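Local coordinates for protein putative TetR-family transcriptional regulator (Bordetella parapertussis 12822, PDB 3CCY) that probably acts as a DNA-binding transcriptional regulator, a likely repressor of the TetR family that recognises cis-regulatory DNA, at residues D71-R76 with R132-Y137; M65-V70 with K125-K130; N14-I19 with H53-K58. All coordinates share one frame; numbering follows the deposited sequence.

Contact 1 of 3, residues D71-R76 with R132-Y137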
loop_
_atom_site.group_PDB
_atom_site.type_symbol
_atom_site.label_atom_id
_atom_site.label_comp_id
_atom_site.label_asym_id
_atom_site.label_seq_id
_atom_site.Cartn_x
_atom_site.Cartn_y
_atom_site.Cartn_z
ATOM N N ASP A 71 13.813 -11.746 -8.096
ATOM C CA ASP A 71 14.919 -12.699 -8.008
ATOM C C ASP A 71 16.061 -12.111 -7.174
ATOM O O ASP A 71 16.617 -12.782 -6.323
ATOM C CB ASP A 71 15.421 -13.141 -9.401
ATOM C CG ASP A 71 14.518 -14.182 -10.048
ATOM O OD1 ASP A 71 13.603 -14.701 -9.378
ATOM O OD2 ASP A 71 14.711 -14.485 -11.242
ATOM N N SER A 72 16.370 -10.842 -7.392
ATOM C CA SER A 72 17.425 -10.161 -6.624
ATOM C C SER A 72 17.094 -10.072 -5.130
ATOM O O SER A 72 17.944 -10.350 -4.267
ATOM C CB SER A 72 17.653 -8.767 -7.186
ATOM O OG SER A 72 18.997 -8.376 -7.022
ATOM N N LEU A 73 15.856 -9.685 -4.830
ATOM C CA LEU A 73 15.410 -9.547 -3.471
ATOM C C LEU A 73 15.512 -10.908 -2.739
ATOM O O LEU A 73 15.983 -10.981 -1.597
ATOM C CB LEU A 73 13.975 -9.024 -3.483
ATOM C CG LEU A 73 13.371 -8.308 -2.290
ATOM C CD1 LEU A 73 14.376 -7.496 -1.469
ATOM C CD2 LEU A 73 12.206 -7.418 -2.790
ATOM N N LEU A 74 15.063 -11.974 -3.407
ATOM C CA LEU A 74 15.134 -13.323 -2.854
ATOM C C LEU A 74 16.564 -13.769 -2.562
ATOM O O LEU A 74 16.821 -14.316 -1.505
ATOM C CB LEU A 74 14.428 -14.348 -3.773
ATOM C CG LEU A 74 12.881 -14.319 -3.723
ATOM C CD1 LEU A 74 12.307 -15.183 -4.846
ATOM C CD2 LEU A 74 12.302 -14.791 -2.368
ATOM N N GLU A 75 17.491 -13.522 -3.482
ATOM C CA GLU A 75 18.867 -13.948 -3.273
ATOM C C GLU A 75 19.468 -13.172 -2.116
ATOM O O GLU A 75 20.088 -13.769 -1.248
ATOM C CB GLU A 75 19.738 -13.786 -4.516
ATOM C CG GLU A 75 20.810 -14.896 -4.730
ATOM C CD GLU A 75 20.981 -15.964 -3.582
ATOM O OE1 GLU A 75 21.758 -15.704 -2.614
ATOM O OE2 GLU A 75 20.380 -17.088 -3.691
ATOM N N ARG A 76 19.233 -11.862 -2.065
ATOM C CA ARG A 76 19.832 -11.066 -1.009
ATOM C C ARG A 76 19.287 -11.405 0.366
ATOM O O ARG A 76 20.048 -11.411 1.331
ATOM C CB ARG A 76 19.834 -9.589 -1.375
ATOM C CG ARG A 76 20.745 -9.391 -2.611
ATOM C CD ARG A 76 20.746 -8.010 -3.168
ATOM N NE ARG A 76 21.369 -7.074 -2.244
ATOM C CZ ARG A 76 21.204 -5.760 -2.297
ATOM N NH1 ARG A 76 20.457 -5.233 -3.255
ATOM N NH2 ARG A 76 21.766 -4.990 -1.378
ATOM N N ARG A 132 5.404 -14.898 -2.587
ATOM C CA ARG A 132 5.050 -15.750 -1.454
ATOM C C ARG A 132 6.298 -16.296 -0.726
ATOM O O ARG A 132 6.316 -16.389 0.505
ATOM C CB ARG A 132 4.170 -16.889 -1.929
ATOM C CG ARG A 132 2.706 -16.509 -2.062
ATOM C CD ARG A 132 1.958 -17.656 -2.696
ATOM N NE ARG A 132 0.584 -17.314 -3.051
ATOM C CZ ARG A 132 -0.056 -17.812 -4.111
ATOM N NH1 ARG A 132 0.573 -18.648 -4.942
ATOM N NH2 ARG A 132 -1.315 -17.458 -4.354
ATOM N N GLU A 133 7.336 -16.640 -1.491
ATOM C CA GLU A 133 8.634 -17.025 -0.929
ATOM C C GLU A 133 9.213 -15.958 -0.005
ATOM O O GLU A 133 9.709 -16.261 1.067
ATOM C CB GLU A 133 9.647 -17.317 -2.051
ATOM C CG GLU A 133 9.279 -18.504 -2.892
ATOM C CD GLU A 133 10.353 -18.848 -3.924
ATOM O OE1 GLU A 133 11.525 -19.012 -3.539
ATOM O OE2 GLU A 133 10.029 -18.940 -5.118
ATOM N N LEU A 134 9.166 -14.711 -0.469
ATOM C CA LEU A 134 9.678 -13.566 0.217
ATOM C C LEU A 134 8.923 -13.309 1.508
ATOM O O LEU A 134 9.535 -13.123 2.555
ATOM C CB LEU A 134 9.517 -12.357 -0.677
ATOM C CG LEU A 134 10.124 -11.058 -0.169
ATOM C CD1 LEU A 134 11.636 -11.117 -0.264
ATOM C CD2 LEU A 134 9.533 -9.910 -1.025
ATOM N N ILE A 135 7.599 -13.300 1.411
ATOM C CA ILE A 135 6.737 -13.245 2.572
ATOM C C ILE A 135 7.076 -14.365 3.589
ATOM O O ILE A 135 7.151 -14.112 4.803
ATOM C CB ILE A 135 5.269 -13.308 2.117
ATOM C CG1 ILE A 135 4.947 -12.055 1.296
ATOM C CG2 ILE A 135 4.287 -13.490 3.319
ATOM C CD1 ILE A 135 3.583 -12.003 0.739
ATOM N N ALA A 136 7.279 -15.584 3.080
ATOM C CA ALA A 136 7.587 -16.753 3.918
ATOM C C ALA A 136 8.874 -16.504 4.719
ATOM O O ALA A 136 8.939 -16.802 5.918
ATOM C CB ALA A 136 7.705 -18.032 3.077
ATOM N N TYR A 137 9.875 -15.926 4.080
ATOM C CA TYR A 137 11.116 -15.619 4.779
ATOM C C TYR A 137 10.846 -14.722 5.999
ATOM O O TYR A 137 11.409 -14.932 7.066
ATOM C CB TYR A 137 12.135 -14.937 3.857
ATOM C CG TYR A 137 12.817 -15.854 2.864
ATOM C CD1 TYR A 137 13.095 -17.168 3.188
ATOM C CD2 TYR A 137 13.234 -15.381 1.601
ATOM C CE1 TYR A 137 13.738 -18.019 2.299
ATOM C CE2 TYR A 137 13.905 -16.245 0.679
ATOM C CZ TYR A 137 14.137 -17.557 1.052
ATOM O OH TYR A 137 14.751 -18.460 0.202
#

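Contact 2 of 3, residues M65-V70 with K125-K130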
loop_
_atom_site.group_PDB
_atom_site.type_symbol
_atom_site.label_atom_id
_atom_site.label_comp_id
_atom_site.label_asym_id
_atom_site.label_seq_id
_atom_site.Cartn_x
_atom_site.Cartn_y
_atom_site.Cartn_z
HETATM N N MSE A 65 11.568 -6.940 -15.912
HETATM C CA MSE A 65 11.980 -6.101 -14.767
HETATM C C MSE A 65 11.431 -6.589 -13.425
HETATM O O MSE A 65 12.061 -6.399 -12.383
HETATM C CB MSE A 65 11.618 -4.624 -14.970
HETATM C CG MSE A 65 10.210 -4.279 -14.574
HETATM SE SE MSE A 65 9.723 -2.422 -14.783
HETATM C CE MSE A 65 10.216 -2.117 -16.615
ATOM N N LEU A 66 10.248 -7.186 -13.450
ATOM C CA LEU A 66 9.668 -7.740 -12.250
ATOM C C LEU A 66 10.413 -9.002 -11.830
ATOM O O LEU A 66 10.662 -9.224 -10.657
ATOM C CB LEU A 66 8.186 -8.025 -12.471
ATOM C CG LEU A 66 7.307 -6.772 -12.613
ATOM C CD1 LEU A 66 5.837 -7.114 -12.423
ATOM C CD2 LEU A 66 7.729 -5.688 -11.613
ATOM N N THR A 67 10.779 -9.810 -12.810
ATOM C CA THR A 67 11.453 -11.077 -12.539
ATOM C C THR A 67 12.845 -10.848 -11.949
ATOM O O THR A 67 13.211 -11.452 -10.932
ATOM C CB THR A 67 11.526 -11.949 -13.809
ATOM O OG1 THR A 67 10.196 -12.279 -14.227
ATOM C CG2 THR A 67 12.282 -13.232 -13.557
ATOM N N THR A 68 13.618 -9.970 -12.572
ATOM C CA THR A 68 14.964 -9.748 -12.100
ATOM C C THR A 68 14.915 -9.075 -10.730
ATOM O O THR A 68 15.739 -9.354 -9.874
ATOM C CB THR A 68 15.849 -8.966 -13.104
ATOM O OG1 THR A 68 15.510 -7.575 -13.079
ATOM C CG2 THR A 68 15.700 -9.533 -14.525
ATOM N N HIS A 69 13.919 -8.225 -10.505
ATOM C CA HIS A 69 13.813 -7.543 -9.242
ATOM C C HIS A 69 13.454 -8.457 -8.053
ATOM O O HIS A 69 14.050 -8.326 -6.966
ATOM C CB HIS A 69 12.785 -6.421 -9.334
ATOM C CG HIS A 69 12.675 -5.628 -8.080
ATOM N ND1 HIS A 69 13.597 -4.667 -7.735
ATOM C CD2 HIS A 69 11.761 -5.654 -7.081
ATOM C CE1 HIS A 69 13.252 -4.133 -6.578
ATOM N NE2 HIS A 69 12.152 -4.723 -6.158
ATOM N N VAL A 70 12.457 -9.321 -8.223
ATOM C CA VAL A 70 12.089 -10.256 -7.149
ATOM C C VAL A 70 13.183 -11.322 -6.986
ATOM O O VAL A 70 13.487 -11.707 -5.860
ATOM C CB VAL A 70 10.653 -10.873 -7.292
ATOM C CG1 VAL A 70 10.563 -11.891 -8.390
ATOM C CG2 VAL A 70 10.161 -11.485 -5.932
ATOM N N LYS A 125 1.430 -15.681 -11.933
ATOM C CA LYS A 125 1.448 -16.653 -10.848
ATOM C C LYS A 125 2.829 -17.209 -10.532
ATOM O O LYS A 125 3.086 -17.607 -9.395
ATOM C CB LYS A 125 0.450 -17.779 -11.111
ATOM C CG LYS A 125 -1.002 -17.354 -10.891
ATOM C CD LYS A 125 -1.966 -18.453 -11.296
ATOM C CE LYS A 125 -3.409 -18.087 -10.942
ATOM N NZ LYS A 125 -4.341 -19.070 -11.559
ATOM N N ALA A 126 3.707 -17.255 -11.533
ATOM C CA ALA A 126 5.124 -17.510 -11.285
ATOM C C ALA A 126 5.719 -16.411 -10.390
ATOM O O ALA A 126 6.491 -16.702 -9.478
ATOM C CB ALA A 126 5.888 -17.606 -12.591
ATOM N N LEU A 127 5.347 -15.157 -10.656
ATOM C CA LEU A 127 5.820 -14.012 -9.860
ATOM C C LEU A 127 5.116 -13.921 -8.520
ATOM O O LEU A 127 5.737 -13.577 -7.529
ATOM C CB LEU A 127 5.691 -12.693 -10.632
ATOM C CG LEU A 127 6.691 -12.544 -11.786
ATOM C CD1 LEU A 127 6.172 -11.576 -12.824
ATOM C CD2 LEU A 127 8.051 -12.095 -11.259
ATOM N N ILE A 128 3.820 -14.242 -8.489
ATOM C CA ILE A 128 3.098 -14.325 -7.220
ATOM C C ILE A 128 3.746 -15.403 -6.333
ATOM O O ILE A 128 3.810 -15.249 -5.111
ATOM C CB ILE A 128 1.582 -14.641 -7.413
ATOM C CG1 ILE A 128 0.855 -13.399 -7.949
ATOM C CG2 ILE A 128 0.926 -15.016 -6.060
ATOM C CD1 ILE A 128 -0.546 -13.681 -8.531
ATOM N N ALA A 129 4.201 -16.493 -6.949
ATOM C CA ALA A 129 4.873 -17.541 -6.197
ATOM C C ALA A 129 6.171 -17.032 -5.545
ATOM O O ALA A 129 6.491 -17.407 -4.422
ATOM C CB ALA A 129 5.154 -18.733 -7.067
ATOM N N LYS A 130 6.923 -16.199 -6.264
ATOM C CA LYS A 130 8.155 -15.617 -5.732
ATOM C C LYS A 130 7.895 -14.628 -4.606
ATOM O O LYS A 130 8.661 -14.563 -3.660
ATOM C CB LYS A 130 8.989 -15.012 -6.843
ATOM C CG LYS A 130 9.648 -16.101 -7.708
ATOM C CD LYS A 130 10.333 -15.513 -8.928
ATOM C CE LYS A 130 10.946 -16.600 -9.818
ATOM N NZ LYS A 130 12.321 -16.920 -9.367
#

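Contact 3 of 3, residues N14-I19 with H53-K58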
loop_
_atom_site.group_PDB
_atom_site.type_symbol
_atom_site.label_atom_id
_atom_site.label_comp_id
_atom_site.label_asym_id
_atom_site.label_seq_id
_atom_site.Cartn_x
_atom_site.Cartn_y
_atom_site.Cartn_z
ATOM N N ASN A 14 23.639 -3.689 -22.671
ATOM C CA ASN A 14 23.848 -2.285 -22.292
ATOM C C ASN A 14 22.572 -1.466 -22.519
ATOM O O ASN A 14 21.988 -0.917 -21.578
ATOM C CB ASN A 14 25.018 -1.648 -23.075
ATOM C CG ASN A 14 26.131 -2.645 -23.436
ATOM O OD1 ASN A 14 26.731 -2.546 -24.509
ATOM N ND2 ASN A 14 26.421 -3.587 -22.540
ATOM N N ILE A 15 22.166 -1.401 -23.789
ATOM C CA ILE A 15 20.931 -0.749 -24.242
ATOM C C ILE A 15 19.667 -1.435 -23.693
ATOM O O ILE A 15 18.646 -0.776 -23.476
ATOM C CB ILE A 15 20.908 -0.669 -25.798
ATOM C CG1 ILE A 15 19.496 -0.419 -26.351
ATOM C CG2 ILE A 15 21.537 -1.918 -26.403
ATOM C CD1 ILE A 15 19.040 1.038 -26.291
ATOM N N ARG A 16 19.756 -2.752 -23.483
ATOM C CA ARG A 16 18.733 -3.542 -22.787
ATOM C C ARG A 16 18.237 -2.863 -21.513
ATOM O O ARG A 16 17.039 -2.624 -21.355
ATOM C CB ARG A 16 19.289 -4.923 -22.420
ATOM C CG ARG A 16 18.803 -6.088 -23.267
ATOM C CD ARG A 16 17.353 -6.426 -22.955
ATOM N NE ARG A 16 17.142 -7.856 -22.742
ATOM C CZ ARG A 16 16.828 -8.397 -21.566
ATOM N NH1 ARG A 16 16.676 -7.635 -20.491
ATOM N NH2 ARG A 16 16.657 -9.708 -21.464
ATOM N N ASP A 17 19.178 -2.544 -20.625
ATOM C CA ASP A 17 18.872 -2.019 -19.296
ATOM C C ASP A 17 18.403 -0.571 -19.318
ATOM O O ASP A 17 17.760 -0.124 -18.374
ATOM C CB ASP A 17 20.083 -2.146 -18.364
ATOM C CG ASP A 17 21.056 -3.226 -18.808
ATOM O OD1 ASP A 17 20.629 -4.395 -19.005
ATOM O OD2 ASP A 17 22.255 -2.891 -18.967
ATOM N N THR A 18 18.734 0.162 -20.376
ATOM C CA THR A 18 18.238 1.527 -20.537
ATOM C C THR A 18 16.727 1.496 -20.771
ATOM O O THR A 18 15.984 2.265 -20.163
ATOM C CB THR A 18 18.943 2.268 -21.692
ATOM O OG1 THR A 18 20.350 2.007 -21.636
ATOM C CG2 THR A 18 18.697 3.776 -21.604
ATOM N N ILE A 19 16.287 0.594 -21.650
ATOM C CA ILE A 19 14.865 0.366 -21.906
ATOM C C ILE A 19 14.164 0.018 -20.593
ATOM O O ILE A 19 13.208 0.686 -20.205
ATOM C CB ILE A 19 14.643 -0.753 -22.965
ATOM C CG1 ILE A 19 15.343 -0.390 -24.279
ATOM C CG2 ILE A 19 13.149 -0.994 -23.200
ATOM C CD1 ILE A 19 15.821 -1.582 -25.063
ATOM N N HIS A 53 14.090 -5.455 -30.873
ATOM C CA HIS A 53 15.386 -6.130 -30.978
ATOM C C HIS A 53 15.737 -6.804 -29.647
ATOM O O HIS A 53 16.520 -7.756 -29.613
ATOM C CB HIS A 53 16.473 -5.117 -31.376
ATOM C CG HIS A 53 17.760 -5.739 -31.832
ATOM N ND1 HIS A 53 18.043 -5.979 -33.164
ATOM C CD2 HIS A 53 18.853 -6.142 -31.139
ATOM C CE1 HIS A 53 19.245 -6.519 -33.267
ATOM N NE2 HIS A 53 19.759 -6.626 -32.052
ATOM N N TYR A 54 15.132 -6.319 -28.562
ATOM C CA TYR A 54 15.400 -6.834 -27.216
ATOM C C TYR A 54 14.167 -7.415 -26.534
ATOM O O TYR A 54 14.293 -8.297 -25.679
ATOM C CB TYR A 54 16.021 -5.742 -26.337
ATOM C CG TYR A 54 17.139 -4.984 -27.014
ATOM C CD1 TYR A 54 18.444 -5.488 -27.035
ATOM C CD2 TYR A 54 16.894 -3.767 -27.645
ATOM C CE1 TYR A 54 19.473 -4.793 -27.665
ATOM C CE2 TYR A 54 17.915 -3.065 -28.281
ATOM C CZ TYR A 54 19.200 -3.583 -28.288
ATOM O OH TYR A 54 20.206 -2.882 -28.922
ATOM N N PHE A 55 12.986 -6.921 -26.904
ATOM C CA PHE A 55 11.729 -7.332 -26.263
ATOM C C PHE A 55 10.602 -7.582 -27.258
ATOM O O PHE A 55 10.446 -6.840 -28.233
ATOM C CB PHE A 55 11.267 -6.278 -25.254
ATOM C CG PHE A 55 12.226 -6.053 -24.119
ATOM C CD1 PHE A 55 13.040 -4.925 -24.097
ATOM C CD2 PHE A 55 12.301 -6.960 -23.058
ATOM C CE1 PHE A 55 13.927 -4.704 -23.043
ATOM C CE2 PHE A 55 13.183 -6.751 -22.006
ATOM C CZ PHE A 55 13.996 -5.622 -21.998
ATOM N N ASP A 56 9.797 -8.610 -26.989
ATOM C CA ASP A 56 8.702 -8.991 -27.895
ATOM C C ASP A 56 7.413 -8.209 -27.642
ATOM O O ASP A 56 6.537 -8.142 -28.502
ATOM C CB ASP A 56 8.407 -10.493 -27.792
ATOM C CG ASP A 56 9.570 -11.361 -28.251
ATOM O OD1 ASP A 56 9.710 -12.477 -27.692
ATOM O OD2 ASP A 56 10.334 -10.943 -29.159
ATOM N N SER A 57 7.299 -7.624 -26.460
ATOM C CA SER A 57 6.068 -6.971 -26.057
ATOM C C SER A 57 6.332 -5.978 -24.930
ATOM O O SER A 57 7.399 -5.983 -24.314
ATOM C CB SER A 57 5.041 -8.032 -25.622
ATOM O OG SER A 57 3.896 -7.453 -25.006
ATOM N N LYS A 58 5.348 -5.119 -24.692
ATOM C CA LYS A 58 5.291 -4.258 -23.527
ATOM C C LYS A 58 5.251 -5.136 -22.267
ATOM O O LYS A 58 5.880 -4.813 -21.252
ATOM C CB LYS A 58 4.045 -3.378 -23.643
ATOM C CG LYS A 58 3.925 -2.228 -22.669
ATOM C CD LYS A 58 2.573 -1.540 -22.879
ATOM C CE LYS A 58 2.096 -0.864 -21.601
ATOM N NZ LYS A 58 0.697 -0.307 -21.675
#

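Contact 1 of 3, residues D71-R76 with R132-Y137
The CD2 methyl of L74 overlaps the start of the E133 side chain and the CE2 side of the Y137 ring, marking where two helices of the all-helical TetR fold meet. Helix 58-81, which in this family leads from the DNA-binding region into the C-terminal domain, here runs beside helix 122-145. The short segments approach to 10.1 Å between axes at 27°, a near-parallel pairing, and the closest CA atoms, those of L74 and L134, are 6.3 Å apart.

L74 CD2 rests against one patch of helix 122-145, 3.7 Å from E133 CB; L134 N and Y137 CE2 lie at the same distance. The ring meets the methyl obliquely. L74 gets there because its CG stands anti to the carbonyl carbon (chi1 -76°), which carries the branch across the gap although its CB does not point at the partner helix.

L73 and L134 form a second apolar pair, their side chains crossing at about a right angle; both also touch F98 of helix 87-115. No hydrogen bond joins the two segments. Y137 OH, however, is hydrogen-bonded to NE of R78, one turn further along L74's own helix, so a polar link between the helices lies just past the segments. On the side that helix 87-115 covers, L73 CG rests 3.9 Å from L134 CD1.

Contact 2 of 3, residues M65-V70 with K125-K130
The ammonium nitrogen of K130, whose aliphatic stem lies against V70, forms a short salt bridge through NZ to OD1 of D71, one residue beyond V70 on the facing helix. The lysine chain is extended until its last torsion, where a bend (chi4 -87°) turns NZ toward the carboxylate. Ahead of that bend, K130 CB is 3.8 Å from both V70 CG1 and V70 CG2, while K130 CD comes within 3.7 Å of V70 CG1.

One turn earlier on helix 122-145 stands L127. Its CD2 is wedged between two neighbours on helix 58-81, at 3.8 Å from V70 CG1 and 3.7 Å from T67 OG1, and its CD1 reaches L66 CB at 4.1 Å. The side chains of T67 and L127 cross nearly at right angles. The T67 hydroxyl bonds to R63 O of its own helix, which occupies its proton, while OG1 touches the leucine methyl. Beyond the segments, L127 also touches L116 and L119, and L66 touches V111 of helix 87-115.

The segment axes are 10.5 Å apart and inclined by 19°, so helix 58-81 runs almost parallel to helix 122-145 of the TetR-type C-terminal domain. With no hydrogen bond between the segments themselves, the chemistry implies a mainly apolar joint, in which a threonine oxygen also touches a leucine methyl, bordered by one lysine that contributes carbon to the packing and charge to the adjacent D71.

Contact 3 of 3, residues N14-I19 with H53-K58
The guanidinium of R16 has F55 over one face: F55 CE2 lies 3.8 Å above the R16 plane, offset toward its rim. The two planes are inclined by 50°, so the groups lean together without stacking. Against the Y54 ring the guanidinium is turned further, by 71°. One face of that tyrosine carries H53 CD2 from its own segment, 3.7 Å above the ring and near its rim.

The R16 chain bends early (chi2 -72°), which brings its CD against both aromatic residues. R16 CD is 3.6 Å from F55 CZ and 3.7 Å from Y54 CB, and the arginine and tyrosine side chains run past each other in opposite directions. At the far end NH1 has a long, weak ion pair with D64 of helix 58-81, whose side chain F55 touches as well.

Two isoleucines add apolar contacts. I19 divides its branches, with CD1 at 3.5 Å from Y54 CD2 and CG2 at 3.8 Å from F55 CE1. I15 crosses the tyrosine at about a right angle, its CG1 lying 3.6 Å from Y54 CE2; the placement of I15 CG2 against the hydroxyl end is over-tight and doubtful in detail.

I19 also touches I40 of helix 37-43, and S57 caps the start of helix 58-81. Helix 15-29 packs through I15, R16 and I19 on Y54 and F55, at the end of the predicted helix-turn-helix, as is typical of the N-terminal DNA-binding domain of TetR regulators.

From the N terminus, contact 3 comes first and is complete by residue 58: it brings the loop before helix 58-81 back to the start of helix 15-29, closing the predicted DNA-binding region. Contacts 2 and 1 then open in turn along helix 58-81, at 65-70 and 71-76, and close in the same order along helix 122-145, at 125-130 and 132-137. Their loops therefore cross, as expected for a nearly parallel helix pair. Their centres are 10 Å apart, and they are joined by the D71 to K130 salt bridge and by L74 CD2 against K130 O. Contact 3 is separate, its centre 18 Å from that of contact 2 and 25 Å from that of contact 1, but helix 58-81 connects it to both.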